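PDB 2NVA: arginine decarboxylase, A207R protein, which catalyses the pyridoxal phosphate-dependent decarboxylation of arginine to agmatine, a reaction of polyamine synthesis, in a chlorella virus. Local coordinates for residues Tyr20-Lys25 with Glu259-Leu264; Lys25-Leu30 with Lys57-Lys62; Thr42-Val47 with Thr248-Pro253. All blocks are in the same frame, centred on the assembly; numbering follows the deposited sequence.

Interaction 1. Residues Tyr20-Lys25 with Glu259-Leu264; sequences YVSSPK and EHYSVL
Leu264 CD1 sits over one face of the Tyr20 ring, 3.7 Å from its centroid and almost on the ring normal, a clean CH-pi contact. Leu264 CD2 reaches past the ring to Tyr20 OH, while Ser262 CB lies at the ring edge. Val21 comes next and forms the antiparallel hydrogen-bonded pair with Val263, Val21 N to Val263 O and Val263 N to Val21 O, 3.0 Å each, and its CB meets Val263 CG2 on the face opposite Tyr20. At the non-hydrogen-bonded pair Ser22 and Ser262, the two OG atoms share a 2.8 Å hydrogen bond; each hydroxyl is anti to its carbonyl carbon (chi1 -58° and -57°), which points them at each other. Ser22 CB also rests on a face of the Tyr261 ring, whose OH is bonded to Asp52. Ser23 N donates to Tyr261 O at 2.8 Å, and a water links that oxygen to Val21 O and Ser23 OG. Pro24 then opens helix 24-37 at the Tyr261 ring edge. Ser23 N and the Tyr261 ring thereby join the sheet to the helix start. Direct bonds and the bridging water together satisfy the buried Val21 and Tyr261 carbonyls.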
loop_
_atom_site.group_PDB
_atom_site.type_symbol
_atom_site.label_atom_id
_atom_site.label_comp_id
_atom_site.label_asym_id
_atom_site.label_seq_id
_atom_site.Cartn_x
_atom_site.Cartn_y
_atom_site.Cartn_z
ATOM N N TYR A 20 -14.570 3.516 -10.449
ATOM C CA TYR A 20 -15.372 2.397 -9.981
ATOM C C TYR A 20 -16.805 2.609 -10.428
ATOM O O TYR A 20 -17.299 3.738 -10.378
ATOM C CB TYR A 20 -15.334 2.313 -8.456
ATOM C CG TYR A 20 -13.990 1.887 -7.926
ATOM C CD1 TYR A 20 -13.702 0.533 -7.705
ATOM C CD2 TYR A 20 -13.005 2.825 -7.649
ATOM C CE1 TYR A 20 -12.460 0.129 -7.225
ATOM C CE2 TYR A 20 -11.750 2.432 -7.173
ATOM C CZ TYR A 20 -11.485 1.085 -6.961
ATOM O OH TYR A 20 -10.255 0.697 -6.480
ATOM N N VAL A 21 -17.456 1.537 -10.879
ATOM C CA VAL A 21 -18.904 1.568 -11.121
ATOM C C VAL A 21 -19.522 0.632 -10.096
ATOM O O VAL A 21 -19.296 -0.582 -10.142
ATOM C CB VAL A 21 -19.288 1.133 -12.563
ATOM C CG1 VAL A 21 -20.819 1.170 -12.753
ATOM C CG2 VAL A 21 -18.561 1.998 -13.590
ATOM N N SER A 22 -20.288 1.212 -9.174
ATOM C CA SER A 22 -20.762 0.489 -7.995
ATOM C C SER A 22 -22.267 0.341 -8.020
ATOM O O SER A 22 -22.971 1.278 -8.398
ATOM C CB SER A 22 -20.321 1.233 -6.734
ATOM O OG SER A 22 -18.903 1.348 -6.721
ATOM N N SER A 23 -22.758 -0.828 -7.622
ATOM C CA SER A 23 -24.200 -1.095 -7.662
ATOM C C SER A 23 -24.765 -1.562 -6.322
ATOM O O SER A 23 -24.605 -2.727 -5.950
ATOM C CB SER A 23 -24.548 -2.112 -8.752
ATOM O OG SER A 23 -23.611 -3.175 -8.723
ATOM N N PRO A 24 -25.437 -0.651 -5.605
ATOM C CA PRO A 24 -26.111 -1.017 -4.363
ATOM C C PRO A 24 -27.090 -2.188 -4.525
ATOM O O PRO A 24 -27.219 -2.998 -3.603
ATOM C CB PRO A 24 -26.856 0.264 -3.963
ATOM C CG PRO A 24 -26.122 1.364 -4.655
ATOM C CD PRO A 24 -25.528 0.794 -5.904
ATOM N N LYS A 25 -27.754 -2.291 -5.679
ATOM C CA LYS A 25 -28.744 -3.360 -5.905
ATOM C C LYS A 25 -28.107 -4.749 -5.855
ATOM O O LYS A 25 -28.724 -5.707 -5.381
ATOM C CB LYS A 25 -29.457 -3.165 -7.244
ATOM C CG LYS A 25 -30.070 -1.772 -7.408
ATOM C CD LYS A 25 -31.356 -1.603 -6.613
ATOM C CE LYS A 25 -31.745 -0.114 -6.465
ATOM N NZ LYS A 25 -30.765 0.600 -5.536
ATOM N N GLU A 259 -17.161 -7.816 -2.667
ATOM C CA GLU A 259 -16.472 -8.228 -3.910
ATOM C C GLU A 259 -17.200 -7.766 -5.184
ATOM O O GLU A 259 -16.608 -7.098 -6.038
ATOM C CB GLU A 259 -16.239 -9.739 -3.952
ATOM C CG GLU A 259 -15.553 -10.216 -5.249
ATOM C CD GLU A 259 -15.223 -11.705 -5.261
ATOM O OE1 GLU A 259 -15.401 -12.389 -4.227
ATOM O OE2 GLU A 259 -14.761 -12.206 -6.319
ATOM N N HIS A 260 -18.479 -8.111 -5.294
ATOM C CA HIS A 260 -19.224 -7.899 -6.538
ATOM C C HIS A 260 -19.882 -6.531 -6.617
ATOM O O HIS A 260 -20.571 -6.218 -7.590
ATOM C CB HIS A 260 -20.281 -9.000 -6.703
ATOM C CG HIS A 260 -19.708 -10.383 -6.653
ATOM N ND1 HIS A 260 -18.768 -10.830 -7.560
ATOM C CD2 HIS A 260 -19.941 -11.415 -5.808
ATOM C CE1 HIS A 260 -18.438 -12.077 -7.267
ATOM N NE2 HIS A 260 -19.145 -12.457 -6.214
ATOM N N TYR A 261 -19.672 -5.725 -5.587
ATOM C CA TYR A 261 -20.272 -4.401 -5.520
ATOM C C TYR A 261 -19.842 -3.476 -6.666
ATOM O O TYR A 261 -20.631 -2.657 -7.147
ATOM C CB TYR A 261 -19.928 -3.759 -4.173
ATOM C CG TYR A 261 -20.442 -2.335 -3.965
ATOM C CD1 TYR A 261 -21.786 -2.005 -4.165
ATOM C CD2 TYR A 261 -19.580 -1.326 -3.501
ATOM C CE1 TYR A 261 -22.246 -0.704 -3.950
ATOM C CE2 TYR A 261 -20.018 -0.045 -3.282
ATOM C CZ TYR A 261 -21.359 0.272 -3.498
ATOM O OH TYR A 261 -21.797 1.558 -3.271
ATOM N N SER A 262 -18.580 -3.597 -7.070
ATOM C CA SER A 262 -17.966 -2.663 -8.007
ATOM C C SER A 262 -17.209 -3.369 -9.123
ATOM O O SER A 262 -16.748 -4.491 -8.954
ATOM C CB SER A 262 -16.984 -1.739 -7.275
ATOM O OG SER A 262 -17.626 -1.043 -6.216
ATOM N N VAL A 263 -17.105 -2.686 -10.265
ATOM C CA VAL A 263 -16.083 -3.010 -11.270
ATOM C C VAL A 263 -15.142 -1.811 -11.315
ATOM O O VAL A 263 -15.533 -0.717 -10.924
ATOM C CB VAL A 263 -16.682 -3.316 -12.677
ATOM C CG1 VAL A 263 -17.678 -4.502 -12.601
ATOM C CG2 VAL A 263 -17.363 -2.082 -13.285
ATOM N N LEU A 264 -13.909 -2.009 -11.771
ATOM C CA LEU A 264 -12.954 -0.898 -11.879
ATOM C C LEU A 264 -12.547 -0.712 -13.337
ATOM O O LEU A 264 -11.960 -1.596 -13.922
ATOM C CB LEU A 264 -11.724 -1.138 -11.001
ATOM C CG LEU A 264 -10.617 -0.070 -11.024
ATOM C CD1 LEU A 264 -11.140 1.349 -10.785
ATOM C CD2 LEU A 264 -9.544 -0.433 -9.979
HETATM O O HOH W 1 -20.877 -2.850 -10.141
#

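Interaction 2. Residues Lys25-Leu30 with Lys57-Lys62; sequences KIVEDL and KTMCDK
Glu28 crosses Thr58 at about a right angle, and its side chain can be followed outward from the helix. CB faces Lys62 CE at 4.2 Å, a loose contact. With chi1 at -66°, CG turns away from the carbonyl carbon, and there it touches the Thr58 methyl, CG to CG2 3.6 Å. Beyond CG the chain runs extended. Its carboxylate splits the work: OE1 accepts a hydrogen bond from a water at 2.7 Å, and the same water donates only weakly to Thr58 O; OE2 faces Lys25 NZ within its own helix in a long ion pair of 3.8 Å. Thr58 OG1 is hydrogen-bonded to Val54 O, one turn back, and its methyl is what meets Glu28. Lys62, bent at chi2 and chi3, folds over the Glu28 backbone, bringing CE to 3.7 Å from Glu28 O, and carries its ammonium on to a salt bridge with Asp32. Deeper in, Val27 CG1 meets Met59 CE. This packs helix 24-37 beside helix 53-61 on the outside of the barrel; the axes of segments 25-30 and 57-61 approach to 10.0 Å at 34°. No direct hydrogen bond spans the two segments. Apolar carbons and aliphatic parts of charged chains do the packing. The Lys62-Asp32 salt bridge crosses to helix 24-37, whereas the long Lys25-Glu28 pair and Lys57-Asp61 stay within their own segments, and the water link is weak at Thr58.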
loop_
_atom_site.group_PDB
_atom_site.type_symbol
_atom_site.label_atom_id
_atom_site.label_comp_id
_atom_site.label_asym_id
_atom_site.label_seq_id
_atom_site.Cartn_x
_atom_site.Cartn_y
_atom_site.Cartn_z
ATOM N N LYS A 25 -27.754 -2.291 -5.679
ATOM C CA LYS A 25 -28.744 -3.360 -5.905
ATOM C C LYS A 25 -28.107 -4.749 -5.855
ATOM O O LYS A 25 -28.724 -5.707 -5.381
ATOM C CB LYS A 25 -29.457 -3.165 -7.244
ATOM C CG LYS A 25 -30.070 -1.772 -7.408
ATOM C CD LYS A 25 -31.356 -1.603 -6.613
ATOM C CE LYS A 25 -31.745 -0.114 -6.465
ATOM N NZ LYS A 25 -30.765 0.600 -5.536
ATOM N N ILE A 26 -26.875 -4.861 -6.350
ATOM C CA ILE A 26 -26.148 -6.117 -6.248
ATOM C C ILE A 26 -26.005 -6.537 -4.790
ATOM O O ILE A 26 -26.266 -7.689 -4.436
ATOM C CB ILE A 26 -24.771 -6.062 -6.983
ATOM C CG1 ILE A 26 -24.991 -6.191 -8.497
ATOM C CG2 ILE A 26 -23.834 -7.172 -6.476
ATOM C CD1 ILE A 26 -23.686 -6.175 -9.325
ATOM N N VAL A 27 -25.615 -5.594 -3.942
ATOM C CA VAL A 27 -25.401 -5.869 -2.521
ATOM C C VAL A 27 -26.729 -6.175 -1.821
ATOM O O VAL A 27 -26.786 -7.094 -1.010
ATOM C CB VAL A 27 -24.664 -4.707 -1.843
ATOM C CG1 VAL A 27 -24.605 -4.883 -0.300
ATOM C CG2 VAL A 27 -23.257 -4.607 -2.424
ATOM N N GLU A 28 -27.785 -5.428 -2.161
ATOM C CA GLU A 28 -29.135 -5.735 -1.646
ATOM C C GLU A 28 -29.558 -7.173 -1.934
ATOM O O GLU A 28 -30.044 -7.874 -1.035
ATOM C CB GLU A 28 -30.180 -4.756 -2.194
ATOM C CG GLU A 28 -29.960 -3.319 -1.700
ATOM C CD GLU A 28 -30.921 -2.323 -2.321
ATOM O OE1 GLU A 28 -31.239 -1.321 -1.634
ATOM O OE2 GLU A 28 -31.360 -2.537 -3.485
ATOM N N ASP A 29 -29.373 -7.610 -3.179
ATOM C CA ASP A 29 -29.677 -8.983 -3.560
ATOM C C ASP A 29 -28.846 -9.984 -2.776
ATOM O O ASP A 29 -29.353 -11.020 -2.371
ATOM C CB ASP A 29 -29.487 -9.185 -5.069
ATOM C CG ASP A 29 -30.504 -8.408 -5.893
ATOM O OD1 ASP A 29 -30.274 -8.265 -7.113
ATOM O OD2 ASP A 29 -31.545 -7.948 -5.341
ATOM N N LEU A 30 -27.567 -9.664 -2.550
ATOM C CA LEU A 30 -26.694 -10.547 -1.790
ATOM C C LEU A 30 -27.045 -10.589 -0.308
ATOM O O LEU A 30 -26.847 -11.623 0.333
ATOM C CB LEU A 30 -25.209 -10.175 -1.973
ATOM C CG LEU A 30 -24.596 -10.593 -3.322
ATOM C CD1 LEU A 30 -23.253 -9.928 -3.558
ATOM C CD2 LEU A 30 -24.449 -12.125 -3.404
ATOM N N LYS A 57 -24.487 2.781 3.743
ATOM C CA LYS A 57 -25.901 3.173 3.876
ATOM C C LYS A 57 -26.832 2.052 3.413
ATOM O O LYS A 57 -27.887 1.819 4.014
ATOM C CB LYS A 57 -26.182 4.487 3.132
ATOM C CG LYS A 57 -27.646 4.977 3.163
ATOM C CD LYS A 57 -28.167 5.144 4.592
ATOM C CE LYS A 57 -29.513 5.883 4.590
ATOM N NZ LYS A 57 -30.236 5.749 5.915
ATOM N N THR A 58 -26.444 1.370 2.340
ATOM C CA THR A 58 -27.210 0.241 1.818
ATOM C C THR A 58 -27.306 -0.891 2.839
ATOM O O THR A 58 -28.377 -1.468 3.035
ATOM C CB THR A 58 -26.592 -0.281 0.512
ATOM O OG1 THR A 58 -26.554 0.785 -0.449
ATOM C CG2 THR A 58 -27.409 -1.434 -0.057
ATOM N N MET A 59 -26.174 -1.196 3.472
ATOM C CA MET A 59 -26.090 -2.150 4.584
ATOM C C MET A 59 -27.045 -1.724 5.707
ATOM O O MET A 59 -27.863 -2.514 6.189
ATOM C CB MET A 59 -24.658 -2.180 5.175
ATOM C CG MET A 59 -23.498 -2.771 4.295
ATOM S SD MET A 59 -23.813 -4.496 3.829
ATOM C CE MET A 59 -22.393 -4.693 2.780
ATOM N N CYS A 60 -26.912 -0.465 6.120
ATOM C CA CYS A 60 -27.683 0.087 7.234
ATOM C C CYS A 60 -29.187 -0.118 7.015
ATOM O O CYS A 60 -29.891 -0.618 7.902
ATOM C CB CYS A 60 -27.374 1.575 7.391
ATOM S SG CYS A 60 -28.461 2.461 8.538
ATOM N N ASP A 61 -29.660 0.274 5.830
ATOM C CA ASP A 61 -31.078 0.186 5.469
ATOM C C ASP A 61 -31.622 -1.246 5.341
ATOM O O ASP A 61 -32.839 -1.458 5.421
ATOM C CB ASP A 61 -31.319 0.963 4.156
ATOM C CG ASP A 61 -31.140 2.475 4.327
ATOM O OD1 ASP A 61 -31.105 2.962 5.485
ATOM O OD2 ASP A 61 -31.028 3.178 3.297
ATOM N N LYS A 62 -30.727 -2.208 5.111
ATOM C CA LYS A 62 -31.097 -3.612 4.966
ATOM C C LYS A 62 -30.945 -4.347 6.288
ATOM O O LYS A 62 -31.012 -5.578 6.337
ATOM C CB LYS A 62 -30.283 -4.285 3.862
ATOM C CG LYS A 62 -30.609 -3.805 2.434
ATOM C CD LYS A 62 -31.934 -4.349 1.913
ATOM C CE LYS A 62 -31.830 -5.806 1.497
ATOM N NZ LYS A 62 -33.197 -6.300 1.112
HETATM O O HOH W 2 -30.867 -0.688 0.999
#

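Interaction 3. Residues Thr42-Val47 with Thr248-Pro253; sequences TPHYAV and TIVAEP. With PL2 ((4-{[(4-{[amino(imino)methyl]amino}butyl)amino]methyl}-5-hydroxy-6-methylpyridin-3-yl)methyl dihydrogen phosphate), chain I.
Ala251 O takes the shortest backbone bond of this pair, from His44 N at 2.7 Å, and His44 CB lies against the same oxygen. Toward the start of the strands, Thr42 is gripped from both its ends: its N donates to Ile249 O and its O accepts from Ala251 N, each at 3.0 Å. Val250 slots between these bonds, with CB and CG1 near Thr42 O. The His44 ring lies obliquely beside Val250, CD2 to CB 3.9 Å. The torsion chi1 of -78° swings the imidazole away from the carbonyl carbon, and ND1 then finds a hydrogen bond to Phe66 O on the neighbouring strand. Thr42 and Val250 share one face of the sheet; Pro43 and Ala251 take the other, where Pro43 CB also touches Pro253 CG.

These are the first and last strands of the parallel eight-stranded TIM barrel, and their pairing closes the cylinder. The domain is that of the alanine racemase-like, fold type III enzymes.

Beyond the end of strand 248-251 the pairing goes on. Ala46 N donates to Pro253 O at 2.9 Å, approaching from above the carbonyl plane, 42° out of it, and Tyr45 CD2 lies 3.4 Å from the same oxygen. Here the C-terminal ends of the strands meet the bound pyridoxal-agmatine adduct. Glu252 extends its carboxylate to the pyridine, OE1 to N1 2.8 Å, the acid-facing-nitrogen arrangement familiar from ornithine decarboxylase, and Glu252 CB lies close to N1 and C6. Ala46 CB approaches ring atom C6 at 3.9 Å. Gly254 N and Arg255 N, directly after Pro253, hydrogen-bond to the cofactor adduct, and Asp325 of the second subunit binds it too.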
loop_
_atom_site.group_PDB
_atom_site.type_symbol
_atom_site.label_atom_id
_atom_site.label_comp_id
_atom_site.label_asym_id
_atom_site.label_seq_id
_atom_site.Cartn_x
_atom_site.Cartn_y
_atom_site.Cartn_z
ATOM N N THR A 42 -26.585 -13.379 11.972
ATOM C CA THR A 42 -26.654 -11.939 11.749
ATOM C C THR A 42 -25.300 -11.445 11.251
ATOM O O THR A 42 -24.294 -11.590 11.955
ATOM C CB THR A 42 -27.042 -11.183 13.041
ATOM O OG1 THR A 42 -28.357 -11.590 13.434
ATOM C CG2 THR A 42 -27.032 -9.676 12.821
ATOM N N PRO A 43 -25.274 -10.867 10.034
ATOM C CA PRO A 43 -24.004 -10.380 9.498
ATOM C C PRO A 43 -23.618 -9.032 10.104
ATOM O O PRO A 43 -24.443 -8.118 10.169
ATOM C CB PRO A 43 -24.284 -10.239 7.992
ATOM C CG PRO A 43 -25.759 -9.982 7.902
ATOM C CD PRO A 43 -26.409 -10.627 9.115
ATOM N N HIS A 44 -22.372 -8.937 10.561
ATOM C CA HIS A 44 -21.775 -7.672 10.931
ATOM C C HIS A 44 -20.736 -7.345 9.867
ATOM O O HIS A 44 -19.621 -7.847 9.929
ATOM C CB HIS A 44 -21.137 -7.764 12.329
ATOM C CG HIS A 44 -22.141 -7.684 13.439
ATOM N ND1 HIS A 44 -22.203 -6.618 14.313
ATOM C CD2 HIS A 44 -23.139 -8.525 13.801
ATOM C CE1 HIS A 44 -23.198 -6.808 15.166
ATOM N NE2 HIS A 44 -23.779 -7.960 14.882
ATOM N N TYR A 45 -21.126 -6.513 8.901
ATOM C CA TYR A 45 -20.265 -6.235 7.750
ATOM C C TYR A 45 -18.920 -5.625 8.189
ATOM O O TYR A 45 -18.888 -4.658 8.947
ATOM C CB TYR A 45 -20.968 -5.309 6.744
ATOM C CG TYR A 45 -20.046 -4.830 5.646
ATOM C CD1 TYR A 45 -19.683 -3.469 5.541
ATOM C CD2 TYR A 45 -19.494 -5.731 4.736
ATOM C CE1 TYR A 45 -18.804 -3.022 4.545
ATOM C CE2 TYR A 45 -18.617 -5.302 3.731
ATOM C CZ TYR A 45 -18.282 -3.956 3.632
ATOM O OH TYR A 45 -17.408 -3.532 2.653
ATOM N N ALA A 46 -17.827 -6.191 7.674
ATOM C CA ALA A 46 -16.476 -5.722 7.979
ATOM C C ALA A 46 -16.163 -4.490 7.137
ATOM O O ALA A 46 -15.776 -4.587 5.968
ATOM C CB ALA A 46 -15.437 -6.846 7.742
ATOM N N VAL A 47 -16.364 -3.328 7.753
ATOM C CA VAL A 47 -16.228 -2.024 7.109
ATOM C C VAL A 47 -14.860 -1.858 6.400
ATOM O O VAL A 47 -14.772 -1.224 5.340
ATOM C CB VAL A 47 -16.434 -0.904 8.172
ATOM C CG1 VAL A 47 -16.143 0.497 7.597
ATOM C CG2 VAL A 47 -17.874 -0.985 8.748
ATOM N N THR A 248 -27.055 -16.652 20.138
ATOM C CA THR A 248 -27.115 -15.760 18.978
ATOM C C THR A 248 -25.879 -16.027 18.130
ATOM O O THR A 248 -24.782 -16.117 18.666
ATOM C CB THR A 248 -27.105 -14.283 19.425
ATOM O OG1 THR A 248 -28.335 -13.984 20.075
ATOM C CG2 THR A 248 -26.931 -13.329 18.236
ATOM N N ILE A 249 -26.049 -16.155 16.818
ATOM C CA ILE A 249 -24.902 -16.394 15.948
ATOM C C ILE A 249 -24.707 -15.160 15.090
ATOM O O ILE A 249 -25.657 -14.642 14.512
ATOM C CB ILE A 249 -25.080 -17.630 15.038
ATOM C CG1 ILE A 249 -25.788 -18.795 15.780
ATOM C CG2 ILE A 249 -23.727 -18.013 14.333
ATOM C CD1 ILE A 249 -24.859 -19.693 16.611
ATOM N N VAL A 250 -23.475 -14.675 15.025
ATOM C CA VAL A 250 -23.150 -13.547 14.156
ATOM C C VAL A 250 -21.942 -13.918 13.290
ATOM O O VAL A 250 -21.272 -14.920 13.549
ATOM C CB VAL A 250 -22.833 -12.241 14.960
ATOM C CG1 VAL A 250 -24.039 -11.791 15.795
ATOM C CG2 VAL A 250 -21.601 -12.418 15.834
ATOM N N ALA A 251 -21.689 -13.112 12.263
ATOM C CA ALA A 251 -20.528 -13.290 11.400
ATOM C C ALA A 251 -19.940 -11.918 11.081
ATOM O O ALA A 251 -20.594 -10.897 11.306
ATOM C CB ALA A 251 -20.913 -14.004 10.119
ATOM N N GLU A 252 -18.719 -11.910 10.545
ATOM C CA GLU A 252 -18.048 -10.666 10.204
ATOM C C GLU A 252 -17.636 -10.683 8.726
ATOM O O GLU A 252 -16.451 -10.540 8.412
ATOM C CB GLU A 252 -16.823 -10.467 11.100
ATOM C CG GLU A 252 -17.112 -10.489 12.602
ATOM C CD GLU A 252 -15.856 -10.683 13.456
ATOM O OE1 GLU A 252 -14.766 -10.966 12.891
ATOM O OE2 GLU A 252 -15.954 -10.561 14.698
ATOM N N PRO A 253 -18.614 -10.859 7.817
ATOM C CA PRO A 253 -18.209 -10.952 6.415
ATOM C C PRO A 253 -17.786 -9.600 5.853
ATOM O O PRO A 253 -18.433 -8.591 6.128
ATOM C CB PRO A 253 -19.486 -11.433 5.707
ATOM C CG PRO A 253 -20.599 -10.917 6.560
ATOM C CD PRO A 253 -20.079 -10.966 7.985
HETATM N N1 PL2 I . -13.514 -9.790 10.674
HETATM C C2 PL2 I . -12.253 -9.568 11.079
HETATM C C2A PL2 I . -11.942 -9.392 12.579
HETATM C C3 PL2 I . -11.240 -9.502 10.113
HETATM O O3 PL2 I . -9.970 -9.293 10.551
HETATM C C4 PL2 I . -11.514 -9.669 8.741
HETATM C C4A PL2 I . -10.419 -9.591 7.635
HETATM C C5 PL2 I . -12.861 -9.903 8.398
HETATM C C6 PL2 I . -13.829 -9.953 9.383
HETATM P P PL2 I . -13.399 -11.301 4.785
HETATM N N PL2 I . -9.078 -9.972 8.133
HETATM C CA PL2 I . -8.022 -9.175 7.494
HETATM C CG PL2 I . -6.901 -8.558 5.309
HETATM O OP2 PL2 I . -12.477 -12.361 4.009
HETATM O OP3 PL2 I . -13.379 -9.941 3.892
HETATM O OP1 PL2 I . -14.782 -11.821 4.999
HETATM O OP4 PL2 I . -12.586 -11.019 6.146
HETATM C C5M PL2 I . -13.272 -10.104 6.925
HETATM C CB PL2 I . -8.068 -9.307 5.957
HETATM C CD PL2 I . -6.922 -8.717 3.771
HETATM N NE PL2 I . -5.819 -7.877 3.252
HETATM C CZ PL2 I . -5.647 -7.498 1.977
HETATM N NH2 PL2 I . -4.590 -6.711 1.662
HETATM N NH1 PL2 I . -6.499 -7.894 1.026
#

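Interactions 1 and 2, centres about 12 Å apart, share Lys25 on helix 24-37; Tyr261 packs on Val27, and Pro24 on Thr58. Interaction 2 is about 14 Å between centres from interaction 3, which it meets where Met59 CE touches Tyr45 CD2. Interactions 1 and 3 do not touch: centres about 21 Å apart, nearest atoms about 7 Å. Strand 18-22, helix 24-37, strand 41-46 and helix 53-61 follow in order, and strands 248-251 and 262-274 return much later; interactions 2 and 3 are nested inside interaction 1, and their segments alternate along the chain. The chain thus enters and leaves the cofactor-binding barrel side by side, at its junction with the beta domain.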